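Local coordinates for enterobactin synthetase component F-related protein (Vibrio cholerae serotype O1, PDB 4OXI), which probably activates glycine with ATP as glycyl-adenosine-5'-phosphate, serving a lipopolysaccharide-modification pathway that underlies resistance to antimicrobial peptides, at residues P355-Y360 with Y371-A376; S382-R387 with N458-H463; T304-V309 with S333-Q338; A339-L344 with S504-A509. All coordinates share one frame; numbering follows the deposited sequence.

Interaction 1 of 4, residues P355-Y360 with Y371-A376; sequences PVINLY and YHRFVA. With GAP (glycyl-adenosine-5'-phosphate), chain B.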
# COMPACT_ATOMS: atom_id res chain seq x y z
N PRO A 355 -18.27 -1.62 14.51
CA PRO A 355 -16.93 -1.11 14.84
C PRO A 355 -16.14 -0.42 13.71
O PRO A 355 -16.18 -0.85 12.55
CB PRO A 355 -16.19 -2.37 15.30
CG PRO A 355 -17.27 -3.23 15.92
CD PRO A 355 -18.52 -2.96 15.10
N VAL A 356 -15.45 0.65 14.06
CA VAL A 356 -14.59 1.39 13.16
C VAL A 356 -13.21 1.38 13.81
O VAL A 356 -13.09 1.65 14.99
CB VAL A 356 -15.08 2.84 13.01
CG1 VAL A 356 -14.07 3.68 12.28
CG2 VAL A 356 -16.43 2.88 12.29
N ILE A 357 -12.17 1.04 13.04
CA ILE A 357 -10.83 0.87 13.61
C ILE A 357 -9.85 1.80 12.91
O ILE A 357 -9.73 1.77 11.68
CB ILE A 357 -10.32 -0.58 13.41
CG1 ILE A 357 -11.34 -1.61 13.90
CG2 ILE A 357 -8.97 -0.78 14.09
CD1 ILE A 357 -11.74 -1.42 15.34
N ASN A 358 -9.14 2.63 13.68
CA ASN A 358 -8.10 3.50 13.11
C ASN A 358 -6.82 2.69 13.08
O ASN A 358 -6.44 2.12 14.10
CB ASN A 358 -7.91 4.77 13.97
CG ASN A 358 -7.06 5.84 13.28
OD1 ASN A 358 -6.79 5.76 12.07
ND2 ASN A 358 -6.67 6.86 14.04
N LEU A 359 -6.16 2.60 11.93
CA LEU A 359 -4.88 1.89 11.85
C LEU A 359 -3.80 2.87 11.46
O LEU A 359 -4.03 3.73 10.60
CB LEU A 359 -4.93 0.79 10.78
CG LEU A 359 -5.80 -0.44 10.94
CD1 LEU A 359 -5.66 -1.41 9.73
CD2 LEU A 359 -5.42 -1.13 12.21
N TYR A 360 -2.61 2.75 12.06
CA TYR A 360 -1.49 3.62 11.71
C TYR A 360 -0.22 2.82 11.42
O TYR A 360 0.09 1.85 12.11
CB TYR A 360 -1.20 4.68 12.81
CG TYR A 360 0.23 5.18 12.75
CD1 TYR A 360 0.56 6.31 11.99
CD2 TYR A 360 1.26 4.51 13.40
CE1 TYR A 360 1.89 6.74 11.90
CE2 TYR A 360 2.58 4.93 13.30
CZ TYR A 360 2.88 6.05 12.57
OH TYR A 360 4.20 6.47 12.48
N TYR A 371 -3.14 0.49 16.30
CA TYR A 371 -4.57 0.49 16.02
C TYR A 371 -5.31 1.10 17.20
O TYR A 371 -4.82 1.08 18.34
CB TYR A 371 -5.08 -0.93 15.81
CG TYR A 371 -5.26 -1.67 17.12
CD1 TYR A 371 -6.52 -1.82 17.69
CD2 TYR A 371 -4.16 -2.20 17.79
CE1 TYR A 371 -6.68 -2.49 18.89
CE2 TYR A 371 -4.32 -2.87 19.00
CZ TYR A 371 -5.59 -3.02 19.54
OH TYR A 371 -5.76 -3.68 20.73
N HIS A 372 -6.51 1.59 16.95
CA HIS A 372 -7.35 2.11 17.99
C HIS A 372 -8.81 1.96 17.61
O HIS A 372 -9.22 2.44 16.56
CB HIS A 372 -7.06 3.59 18.18
CG HIS A 372 -7.80 4.19 19.34
ND1 HIS A 372 -7.48 3.89 20.65
CD2 HIS A 372 -8.83 5.06 19.38
CE1 HIS A 372 -8.30 4.56 21.45
NE2 HIS A 372 -9.12 5.27 20.71
N ARG A 373 -9.61 1.30 18.45
CA ARG A 373 -11.05 1.24 18.19
C ARG A 373 -11.69 2.60 18.44
O ARG A 373 -11.56 3.17 19.52
CB ARG A 373 -11.75 0.19 19.04
CG ARG A 373 -11.29 -1.21 18.79
CD ARG A 373 -12.15 -2.24 19.54
NE ARG A 373 -11.52 -3.56 19.47
CZ ARG A 373 -10.46 -3.91 20.20
NH1 ARG A 373 -9.94 -5.13 20.07
NH2 ARG A 373 -9.93 -3.05 21.08
N PHE A 374 -12.38 3.11 17.43
CA PHE A 374 -13.06 4.38 17.55
C PHE A 374 -14.09 4.32 18.68
O PHE A 374 -14.92 3.40 18.72
CB PHE A 374 -13.75 4.72 16.23
CG PHE A 374 -14.64 5.91 16.30
CD1 PHE A 374 -14.10 7.17 16.51
CD2 PHE A 374 -16.01 5.78 16.16
CE1 PHE A 374 -14.93 8.29 16.56
CE2 PHE A 374 -16.85 6.89 16.22
CZ PHE A 374 -16.31 8.15 16.41
N VAL A 375 -14.01 5.29 19.59
CA VAL A 375 -14.94 5.42 20.70
C VAL A 375 -15.78 6.68 20.47
O VAL A 375 -15.26 7.79 20.54
CB VAL A 375 -14.18 5.59 22.04
CG1 VAL A 375 -15.14 5.72 23.20
CG2 VAL A 375 -13.21 4.41 22.27
N ALA A 376 -17.06 6.50 20.18
CA ALA A 376 -17.97 7.63 19.95
C ALA A 376 -17.99 8.63 21.11
O ALA A 376 -18.16 9.83 20.90
CB ALA A 376 -19.37 7.12 19.67
N GAP B . 0.86 1.58 5.31
CA GAP B . -0.29 2.53 5.38
C GAP B . 0.18 3.85 4.81
O GAP B . -0.54 4.82 4.70
PA GAP B . 2.34 5.15 3.71
O1A GAP B . 3.79 4.78 3.84
O2A GAP B . 1.73 5.45 2.35
O3A GAP B . 1.57 3.93 4.40
C5' GAP B . 2.72 6.41 5.98
O5' GAP B . 2.11 6.41 4.69
C4' GAP B . 2.41 7.72 6.67
O4' GAP B . 1.00 7.96 6.62
C3' GAP B . 2.70 7.70 8.15
O3' GAP B . 4.08 7.98 8.41
C2' GAP B . 1.76 8.77 8.68
O2' GAP B . 2.27 10.06 8.39
C1' GAP B . 0.56 8.66 7.78
N9 GAP B . -0.49 7.86 8.45
C8 GAP B . -0.71 6.55 8.26
N7 GAP B . -1.75 6.12 9.02
C5 GAP B . -2.20 7.18 9.72
C6 GAP B . -3.27 7.41 10.71
N6 GAP B . -4.10 6.40 11.10
N1 GAP B . -3.40 8.67 11.20
C2 GAP B . -2.59 9.68 10.81
N3 GAP B . -1.60 9.53 9.91
C4 GAP B . -1.37 8.33 9.34
O HOH W 1 -15.81 1.41 16.83
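Tyr371 sets its CB against CD2 of Leu359, 3.6 Å away, and directs a CA-H...O contact at Asn358 O (CA to O 3.1 Å). With CG held between the backbone N and the carbonyl carbon (chi1 77°), the phenol ring leads away from strand 356-360, Ile357 CG2 lying near its plane beyond the edge. His372 forms the antiparallel hydrogen-bonded pair with Asn358: Asn358 N gives to His372 O and His372 N to Asn358 O, both at 2.9 Å. This fixes the backbone of a residue that reads adenine. Asn358 OD1 accepts a bond from N6 of the glycyl adenylate (2.9 Å), and Leu359 O takes another from the same amino group (2.7 Å). An amide suits the place, because its ND2 can meanwhile donate to Pro384 O. Arg373 lies alongside Ile357, CG to CD1 3.5 Å, so its aliphatic stem covers the isoleucine while the guanidinium reaches the surface. Phe374 N closes the pairing on Val356 O (2.9 Å), and a water bridges Val356 N and Phe374 O. Beyond the hairpin, strand 332-336 bonds to the other edge of 356-360; Val356 and Phe374 lean on helix 342-352, Leu359 and Tyr371 on helix 236-249.

Interaction 2 of 4, residues S382-R387 with N458-H463; sequences SVPIGR and NGVLIH. With GAP (glycyl-adenosine-5'-phosphate), chain B.
Pro384 and Ile462 lie side by side with their side chains pointing the same way, CB of the proline 3.5 Å from CD1 of the isoleucine. The CB of Ile462 starts away from the loop, but two successive turns of the chain (chi1 -52°, chi2 -62°) bring CD1 back over the proline ring. Val460 meets the same ring at a slant, its CG2 3.7 Å from Pro384 CB, so a rigid, compact proline fills the notch between two branched side chains. Ile385 also lies aslant, against Leu461, with CG1 3.7 Å from Leu461 CB. Its other branch, CG2, faces the ligand, 3.6 Å from adenine N1, and touches His463 CB. The His463 imidazole turns one face to the base, with adenine N3 above the ring centre; its NE2 is hydrogen-bonded to Asp452, which also binds the ligand and so helps fix the turn of the ring. Beneath the side chains, Leu461 O receives Ile385 N at 2.9 Å and, weakly, Gly386 N at 3.3 Å, while Leu461 N returns a bond to Gly386 O at 2.9 Å. Gly386 has a positive phi (94°) with an extended psi, a backbone shape in which a side chain would press on the preceding carbonyl oxygen. At the far end Arg387 NH1 makes a weak bond to Gly459 O, and at the ligand end a water joins Val383 O to His463 N. Two successive residues facing one is a classic beta bulge, here joining the loop 382-387 to strand 460-466 at the rim of an adenylate pocket.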
# COMPACT_ATOMS: atom_id res chain seq x y z
N SER A 382 -10.00 14.34 17.16
CA SER A 382 -9.44 13.35 16.24
C SER A 382 -9.43 11.99 16.92
O SER A 382 -9.51 11.88 18.14
CB SER A 382 -8.01 13.71 15.88
OG SER A 382 -7.22 13.73 17.06
N VAL A 383 -9.34 10.94 16.11
CA VAL A 383 -9.24 9.59 16.63
C VAL A 383 -7.77 9.28 16.85
O VAL A 383 -6.95 9.49 15.96
CB VAL A 383 -9.85 8.58 15.64
CG1 VAL A 383 -9.78 7.17 16.18
CG2 VAL A 383 -11.29 8.97 15.31
N PRO A 384 -7.43 8.82 18.06
CA PRO A 384 -6.05 8.41 18.37
C PRO A 384 -5.57 7.33 17.40
O PRO A 384 -6.40 6.59 16.88
CB PRO A 384 -6.17 7.81 19.77
CG PRO A 384 -7.42 8.46 20.37
CD PRO A 384 -8.34 8.73 19.22
N ILE A 385 -4.26 7.23 17.17
CA ILE A 385 -3.73 6.10 16.41
C ILE A 385 -3.52 4.90 17.33
O ILE A 385 -3.28 3.78 16.88
CB ILE A 385 -2.42 6.45 15.66
CG1 ILE A 385 -1.38 7.06 16.60
CG2 ILE A 385 -2.70 7.42 14.52
CD1 ILE A 385 0.03 7.17 15.94
N GLY A 386 -3.60 5.14 18.64
CA GLY A 386 -3.77 4.04 19.58
C GLY A 386 -2.50 3.49 20.18
O GLY A 386 -1.63 4.23 20.64
N ARG A 387 -2.39 2.17 20.16
CA ARG A 387 -1.20 1.51 20.67
C ARG A 387 -0.81 0.35 19.76
O ARG A 387 -1.60 -0.08 18.92
CB ARG A 387 -1.43 1.01 22.10
CG ARG A 387 -2.75 0.29 22.29
CD ARG A 387 -2.85 -0.39 23.68
NE ARG A 387 -2.72 0.57 24.78
CZ ARG A 387 -1.83 0.46 25.75
NH1 ARG A 387 -1.76 1.39 26.71
NH2 ARG A 387 -1.00 -0.58 25.78
N ASN A 458 -3.71 9.77 27.80
CA ASN A 458 -4.61 8.76 28.35
C ASN A 458 -4.22 7.35 27.90
O ASN A 458 -5.07 6.50 27.66
CB ASN A 458 -6.07 9.09 28.01
CG ASN A 458 -7.06 8.52 29.02
OD1 ASN A 458 -6.67 7.96 30.05
ND2 ASN A 458 -8.35 8.68 28.74
N GLY A 459 -2.92 7.11 27.77
CA GLY A 459 -2.42 5.78 27.43
C GLY A 459 -2.37 5.44 25.94
O GLY A 459 -1.93 4.33 25.58
N VAL A 460 -2.79 6.36 25.07
CA VAL A 460 -2.72 6.11 23.64
C VAL A 460 -1.97 7.22 22.90
O VAL A 460 -1.72 8.29 23.45
CB VAL A 460 -4.13 5.94 23.03
CG1 VAL A 460 -4.84 4.75 23.66
CG2 VAL A 460 -4.95 7.19 23.24
N LEU A 461 -1.61 6.97 21.65
CA LEU A 461 -0.90 7.95 20.86
C LEU A 461 -1.87 8.79 20.05
O LEU A 461 -2.85 8.28 19.52
CB LEU A 461 0.10 7.26 19.94
CG LEU A 461 1.30 6.62 20.63
CD1 LEU A 461 2.13 5.81 19.65
CD2 LEU A 461 2.14 7.71 21.27
N ILE A 462 -1.61 10.09 19.98
CA ILE A 462 -2.37 10.98 19.11
C ILE A 462 -1.41 11.51 18.04
O ILE A 462 -0.33 11.98 18.38
CB ILE A 462 -2.92 12.18 19.88
CG1 ILE A 462 -3.68 11.73 21.13
CG2 ILE A 462 -3.77 13.06 18.97
CD1 ILE A 462 -4.87 10.90 20.83
N HIS A 463 -1.80 11.44 16.77
CA HIS A 463 -0.92 11.87 15.69
C HIS A 463 -1.09 13.36 15.50
O HIS A 463 -2.20 13.81 15.27
CB HIS A 463 -1.24 11.14 14.38
CG HIS A 463 -0.33 11.50 13.25
ND1 HIS A 463 -0.52 12.62 12.46
CD2 HIS A 463 0.78 10.88 12.76
CE1 HIS A 463 0.43 12.67 11.54
NE2 HIS A 463 1.23 11.64 11.70
N GAP B . 0.86 1.58 5.31
CA GAP B . -0.29 2.53 5.38
C GAP B . 0.18 3.85 4.81
O GAP B . -0.54 4.82 4.70
PA GAP B . 2.34 5.15 3.71
O1A GAP B . 3.79 4.78 3.84
O2A GAP B . 1.73 5.45 2.35
O3A GAP B . 1.57 3.93 4.40
C5' GAP B . 2.72 6.41 5.98
O5' GAP B . 2.11 6.41 4.69
C4' GAP B . 2.41 7.72 6.67
O4' GAP B . 1.00 7.96 6.62
C3' GAP B . 2.70 7.70 8.15
O3' GAP B . 4.08 7.98 8.41
C2' GAP B . 1.76 8.77 8.68
O2' GAP B . 2.27 10.06 8.39
C1' GAP B . 0.56 8.66 7.78
N9 GAP B . -0.49 7.86 8.45
C8 GAP B . -0.71 6.55 8.26
N7 GAP B . -1.75 6.12 9.02
C5 GAP B . -2.20 7.18 9.72
C6 GAP B . -3.27 7.41 10.71
N6 GAP B . -4.10 6.40 11.10
N1 GAP B . -3.40 8.67 11.20
C2 GAP B . -2.59 9.68 10.81
N3 GAP B . -1.60 9.53 9.91
C4 GAP B . -1.37 8.33 9.34
O HOH W 2 -4.44 10.54 15.92

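Interaction 3 of 4, residues T304-V309 with S333-Q338; sequences TVWLSV and SFFCGQ. With GAP (glycyl-adenosine-5'-phosphate), chain B.
Leu307 and Phe334 pair at the middle of a parallel beta-alpha-beta crossover, in which strand 305-308 and strand 332-336 are linked through helix 311-318. The backbone bonds alternate as parallel strands require: Phe334 N gives to Trp306 O (2.7 Å), Ser308 N to Phe334 O (3.3 Å) and Cys336 N to Ser308 O (3.1 Å). On one face of the sheet CD1 of Leu307 rests on Phe334 CB at 3.5 Å, and the Phe334 ring presents its edge to Trp306 O; apolar groups suit this wholly buried layer. On the other face Trp306 and Phe335 meet obliquely, their planes at 58°, with Phe335 CE1 at the indole edge, 4.1 Å from Trp306 CD1. A serine serves well beside them: Ser308 OG accepts from Trp306 NE1 at 2.8 Å and donates to Val309 O, so two buried polar groups find partners in one small hydroxyl. Gln338 crosses Val309, its OE1 hydrogen-bonded to Thr311. Toward the ligand, Cys336 has SG anti to its own backbone nitrogen (chi1 -173°), which places the sulfur 3.4 Å from CA of the ligand's glycyl group.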
# COMPACT_ATOMS: atom_id res chain seq x y z
N THR A 304 -18.64 -7.07 4.19
CA THR A 304 -18.67 -7.14 5.64
C THR A 304 -17.40 -6.54 6.23
O THR A 304 -17.37 -6.19 7.42
CB THR A 304 -18.85 -8.59 6.14
OG1 THR A 304 -17.74 -9.39 5.71
CG2 THR A 304 -20.14 -9.19 5.58
N VAL A 305 -16.36 -6.41 5.41
CA VAL A 305 -15.06 -5.89 5.85
C VAL A 305 -14.50 -4.86 4.86
O VAL A 305 -14.48 -5.11 3.65
CB VAL A 305 -14.02 -7.04 6.04
CG1 VAL A 305 -12.71 -6.52 6.61
CG2 VAL A 305 -14.56 -8.12 6.95
N TRP A 306 -14.03 -3.73 5.37
CA TRP A 306 -13.53 -2.64 4.53
C TRP A 306 -12.24 -2.02 5.07
O TRP A 306 -12.11 -1.82 6.28
CB TRP A 306 -14.60 -1.54 4.42
CG TRP A 306 -14.17 -0.38 3.55
CD1 TRP A 306 -13.58 0.77 3.97
CD2 TRP A 306 -14.32 -0.28 2.13
NE1 TRP A 306 -13.35 1.60 2.88
CE2 TRP A 306 -13.79 0.98 1.74
CE3 TRP A 306 -14.84 -1.12 1.14
CZ2 TRP A 306 -13.77 1.41 0.40
CZ3 TRP A 306 -14.82 -0.69 -0.19
CH2 TRP A 306 -14.30 0.56 -0.54
N LEU A 307 -11.30 -1.72 4.18
CA LEU A 307 -10.09 -0.96 4.53
C LEU A 307 -9.77 0.03 3.42
O LEU A 307 -9.68 -0.35 2.24
CB LEU A 307 -8.89 -1.89 4.74
CG LEU A 307 -7.53 -1.18 4.85
CD1 LEU A 307 -7.43 -0.28 6.07
CD2 LEU A 307 -6.40 -2.18 4.88
N SER A 308 -9.59 1.30 3.79
CA SER A 308 -9.15 2.31 2.84
C SER A 308 -8.63 3.53 3.59
O SER A 308 -8.69 3.58 4.81
CB SER A 308 -10.31 2.73 1.95
OG SER A 308 -11.26 3.46 2.72
N VAL A 309 -8.10 4.51 2.86
CA VAL A 309 -7.80 5.82 3.44
C VAL A 309 -9.14 6.44 3.85
O VAL A 309 -10.19 6.07 3.31
CB VAL A 309 -7.07 6.74 2.44
CG1 VAL A 309 -5.65 6.25 2.19
CG2 VAL A 309 -7.84 6.84 1.10
N SER A 333 -14.81 -1.85 9.81
CA SER A 333 -14.35 -0.76 8.97
C SER A 333 -12.98 -0.33 9.44
O SER A 333 -12.84 0.15 10.58
CB SER A 333 -15.28 0.44 9.09
OG SER A 333 -16.54 0.18 8.49
N PHE A 334 -11.96 -0.50 8.60
CA PHE A 334 -10.63 -0.03 8.97
C PHE A 334 -10.26 1.19 8.12
O PHE A 334 -10.57 1.24 6.93
CB PHE A 334 -9.57 -1.11 8.75
CG PHE A 334 -9.76 -2.36 9.57
CD1 PHE A 334 -9.13 -2.49 10.80
CD2 PHE A 334 -10.50 -3.43 9.09
CE1 PHE A 334 -9.27 -3.66 11.56
CE2 PHE A 334 -10.64 -4.58 9.82
CZ PHE A 334 -10.02 -4.70 11.07
N PHE A 335 -9.59 2.16 8.73
CA PHE A 335 -9.06 3.29 7.98
C PHE A 335 -7.59 3.49 8.31
O PHE A 335 -7.19 3.37 9.48
CB PHE A 335 -9.90 4.55 8.25
CG PHE A 335 -11.32 4.42 7.79
CD1 PHE A 335 -11.63 4.41 6.43
CD2 PHE A 335 -12.35 4.24 8.70
CE1 PHE A 335 -12.94 4.26 5.99
CE2 PHE A 335 -13.67 4.10 8.26
CZ PHE A 335 -13.96 4.09 6.90
N CYS A 336 -6.78 3.77 7.29
CA CYS A 336 -5.35 3.93 7.49
C CYS A 336 -4.83 4.96 6.52
O CYS A 336 -5.39 5.10 5.41
CB CYS A 336 -4.61 2.62 7.23
SG CYS A 336 -2.83 2.66 7.66
N GLY A 337 -3.78 5.67 6.90
CA GLY A 337 -3.07 6.49 5.94
C GLY A 337 -3.06 7.98 6.19
O GLY A 337 -2.09 8.65 5.81
N GLN A 338 -4.13 8.49 6.80
CA GLN A 338 -4.27 9.92 7.09
C GLN A 338 -4.99 10.07 8.42
O GLN A 338 -5.67 9.14 8.87
CB GLN A 338 -5.14 10.61 6.04
CG GLN A 338 -4.90 10.15 4.64
CD GLN A 338 -5.82 10.82 3.65
OE1 GLN A 338 -6.72 10.18 3.10
NE2 GLN A 338 -5.59 12.11 3.41
N GAP B . 0.86 1.58 5.31
CA GAP B . -0.29 2.53 5.38
C GAP B . 0.18 3.85 4.81
O GAP B . -0.54 4.82 4.70
PA GAP B . 2.34 5.15 3.71
O1A GAP B . 3.79 4.78 3.84
O2A GAP B . 1.73 5.45 2.35
O3A GAP B . 1.57 3.93 4.40
C5' GAP B . 2.72 6.41 5.98
O5' GAP B . 2.11 6.41 4.69
C4' GAP B . 2.41 7.72 6.67
O4' GAP B . 1.00 7.96 6.62
C3' GAP B . 2.70 7.70 8.15
O3' GAP B . 4.08 7.98 8.41
C2' GAP B . 1.76 8.77 8.68
O2' GAP B . 2.27 10.06 8.39
C1' GAP B . 0.56 8.66 7.78
N9 GAP B . -0.49 7.86 8.45
C8 GAP B . -0.71 6.55 8.26
N7 GAP B . -1.75 6.12 9.02
C5 GAP B . -2.20 7.18 9.72
C6 GAP B . -3.27 7.41 10.71
N6 GAP B . -4.10 6.40 11.10
N1 GAP B . -3.40 8.67 11.20
C2 GAP B . -2.59 9.68 10.81
N3 GAP B . -1.60 9.53 9.91
C4 GAP B . -1.37 8.33 9.34

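Interaction 4 of 4, residues A339-L344 with S504-A509; sequences ALLHDL and SESGYA. With GAP (glycyl-adenosine-5'-phosphate), chain B.
Tyr508 and Ala339 meet beside the adenylate pocket, where a turn from the C-terminal part of the chain reaches the segment leading into helix 342-352. Ala339 itself lines the pocket, its N lying 3.3 Å from adenine C2, and its carbonyl points the other way to accept from Tyr508 OH. That oxygen sits at the edge of the phenol, in the ring plane; the modelled OH to O separation of 2.4 Å is too short to be taken literally. Leu344 approaches the tyrosine from the opposite direction, its CD1 3.8 Å from Tyr508 CE2, and also covers Ser506, with CD1 3.2 Å from OG. Leu341, at the N-cap position of the helix, abuts Ser506 CA closely with its CD1 (3.5 Å). The small side chain of Ser506 lies with CB over the centre of one face of the Tyr508 ring, while its OG bonds to Glu314. Ser504 to Gly507 form a type I beta turn, closed by Gly507 N to Ser504 O (2.9 Å), and Ser504 OG, also held by Glu314, accepts from Tyr508 N (3.2 Å). Gly507 takes the positive phi (84°) that lets the chain leave the turn. A turn from the C-terminal part meeting the loop beside the adenine is as expected for adenylate-forming enzymes, whose C-terminal subdomain closes over the active site and can change its orientation.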
# COMPACT_ATOMS: atom_id res chain seq x y z
N ALA A 339 -4.87 11.26 9.01
CA ALA A 339 -5.57 11.56 10.27
C ALA A 339 -7.06 11.29 10.14
O ALA A 339 -7.72 11.79 9.21
CB ALA A 339 -5.32 13.01 10.68
N LEU A 340 -7.58 10.47 11.05
CA LEU A 340 -9.01 10.15 11.06
C LEU A 340 -9.70 11.15 11.96
O LEU A 340 -9.41 11.24 13.15
CB LEU A 340 -9.23 8.72 11.57
CG LEU A 340 -10.67 8.22 11.64
CD1 LEU A 340 -11.31 8.29 10.26
CD2 LEU A 340 -10.72 6.80 12.17
N LEU A 341 -10.60 11.95 11.40
CA LEU A 341 -11.30 12.93 12.22
C LEU A 341 -12.50 12.31 12.92
O LEU A 341 -13.18 11.45 12.36
CB LEU A 341 -11.73 14.13 11.38
CG LEU A 341 -10.56 15.11 11.29
CD1 LEU A 341 -10.93 16.33 10.52
CD2 LEU A 341 -10.14 15.50 12.69
N HIS A 342 -12.73 12.74 14.16
CA HIS A 342 -13.78 12.17 14.99
C HIS A 342 -15.12 12.23 14.27
O HIS A 342 -15.84 11.22 14.22
CB HIS A 342 -13.88 12.88 16.33
CG HIS A 342 -14.89 12.27 17.25
ND1 HIS A 342 -14.55 11.31 18.18
CD2 HIS A 342 -16.23 12.43 17.34
CE1 HIS A 342 -15.64 10.92 18.83
NE2 HIS A 342 -16.67 11.59 18.34
N ASP A 343 -15.42 13.40 13.71
CA ASP A 343 -16.69 13.62 13.03
C ASP A 343 -16.87 12.74 11.79
O ASP A 343 -18.00 12.33 11.46
CB ASP A 343 -16.86 15.11 12.67
CG ASP A 343 -17.03 15.99 13.91
OD1 ASP A 343 -17.49 15.48 14.96
OD2 ASP A 343 -16.70 17.20 13.84
N LEU A 344 -15.78 12.46 11.09
CA LEU A 344 -15.84 11.53 9.96
C LEU A 344 -16.09 10.11 10.45
O LEU A 344 -16.95 9.40 9.92
CB LEU A 344 -14.55 11.56 9.15
CG LEU A 344 -14.34 12.74 8.21
CD1 LEU A 344 -13.15 12.44 7.32
CD2 LEU A 344 -15.61 13.01 7.40
N SER A 504 -10.09 19.65 1.86
CA SER A 504 -11.45 19.37 2.32
C SER A 504 -11.60 19.88 3.76
O SER A 504 -10.63 20.36 4.35
CB SER A 504 -11.71 17.88 2.26
OG SER A 504 -10.93 17.20 3.22
N GLU A 505 -12.79 19.76 4.32
CA GLU A 505 -13.02 20.21 5.69
C GLU A 505 -12.18 19.43 6.70
O GLU A 505 -11.89 19.92 7.79
CB GLU A 505 -14.49 20.11 6.07
CG GLU A 505 -15.42 20.88 5.15
CD GLU A 505 -16.88 20.76 5.56
OE1 GLU A 505 -17.20 19.83 6.34
OE2 GLU A 505 -17.69 21.59 5.12
N SER A 506 -11.78 18.21 6.32
CA SER A 506 -10.94 17.40 7.20
C SER A 506 -9.46 17.72 7.02
O SER A 506 -8.61 17.13 7.69
CB SER A 506 -11.20 15.91 6.98
OG SER A 506 -12.59 15.62 6.99
N GLY A 507 -9.16 18.64 6.11
CA GLY A 507 -7.78 18.99 5.82
C GLY A 507 -7.09 18.06 4.82
O GLY A 507 -5.87 18.12 4.67
N TYR A 508 -7.85 17.21 4.14
CA TYR A 508 -7.26 16.31 3.15
C TYR A 508 -7.10 17.06 1.82
O TYR A 508 -8.03 17.72 1.36
CB TYR A 508 -8.12 15.05 2.93
CG TYR A 508 -8.45 14.25 4.19
CD1 TYR A 508 -7.62 14.25 5.30
CD2 TYR A 508 -9.62 13.48 4.25
CE1 TYR A 508 -7.94 13.52 6.45
CE2 TYR A 508 -9.95 12.75 5.38
CZ TYR A 508 -9.11 12.77 6.47
OH TYR A 508 -9.43 12.05 7.59
N ALA A 509 -5.91 16.96 1.23
CA ALA A 509 -5.60 17.59 -0.06
C ALA A 509 -5.88 16.65 -1.21
O ALA A 509 -5.39 15.52 -1.22
CB ALA A 509 -4.12 18.02 -0.10
N GAP B . 0.86 1.58 5.31
CA GAP B . -0.29 2.53 5.38
C GAP B . 0.18 3.85 4.81
O GAP B . -0.54 4.82 4.70
PA GAP B . 2.34 5.15 3.71
O1A GAP B . 3.79 4.78 3.84
O2A GAP B . 1.73 5.45 2.35
O3A GAP B . 1.57 3.93 4.40
C5' GAP B . 2.72 6.41 5.98
O5' GAP B . 2.11 6.41 4.69
C4' GAP B . 2.41 7.72 6.67
O4' GAP B . 1.00 7.96 6.62
C3' GAP B . 2.70 7.70 8.15
O3' GAP B . 4.08 7.98 8.41
C2' GAP B . 1.76 8.77 8.68
O2' GAP B . 2.27 10.06 8.39
C1' GAP B . 0.56 8.66 7.78
N9 GAP B . -0.49 7.86 8.45
C8 GAP B . -0.71 6.55 8.26
N7 GAP B . -1.75 6.12 9.02
C5 GAP B . -2.20 7.18 9.72
C6 GAP B . -3.27 7.41 10.71
N6 GAP B . -4.10 6.40 11.10
N1 GAP B . -3.40 8.67 11.20
C2 GAP B . -2.59 9.68 10.81
N3 GAP B . -1.60 9.53 9.91
C4 GAP B . -1.37 8.33 9.34

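Interactions 1 and 3 belong to one mixed sheet: strand 332-336 lies between 305-308 and 356-360, with Ile357 N on Ser333 O and Leu359 N on Phe335 O joining them. Both are buried and built on regular backbone pairing, parallel in interaction 3 and antiparallel in interaction 1. Interaction 2, only partly buried, replaces regular pairing with a bulge, and interaction 4, also partly buried, relies on side-chain packing and one phenol-to-carbonyl bond. Interaction 2 touches interaction 1 through Tyr371 N and Arg387 O, and interaction 4 through Val383 N and Leu340 O, whereas interactions 2 and 3 do not touch, their centres about 17 Å apart. All four reach the glycyl adenylate.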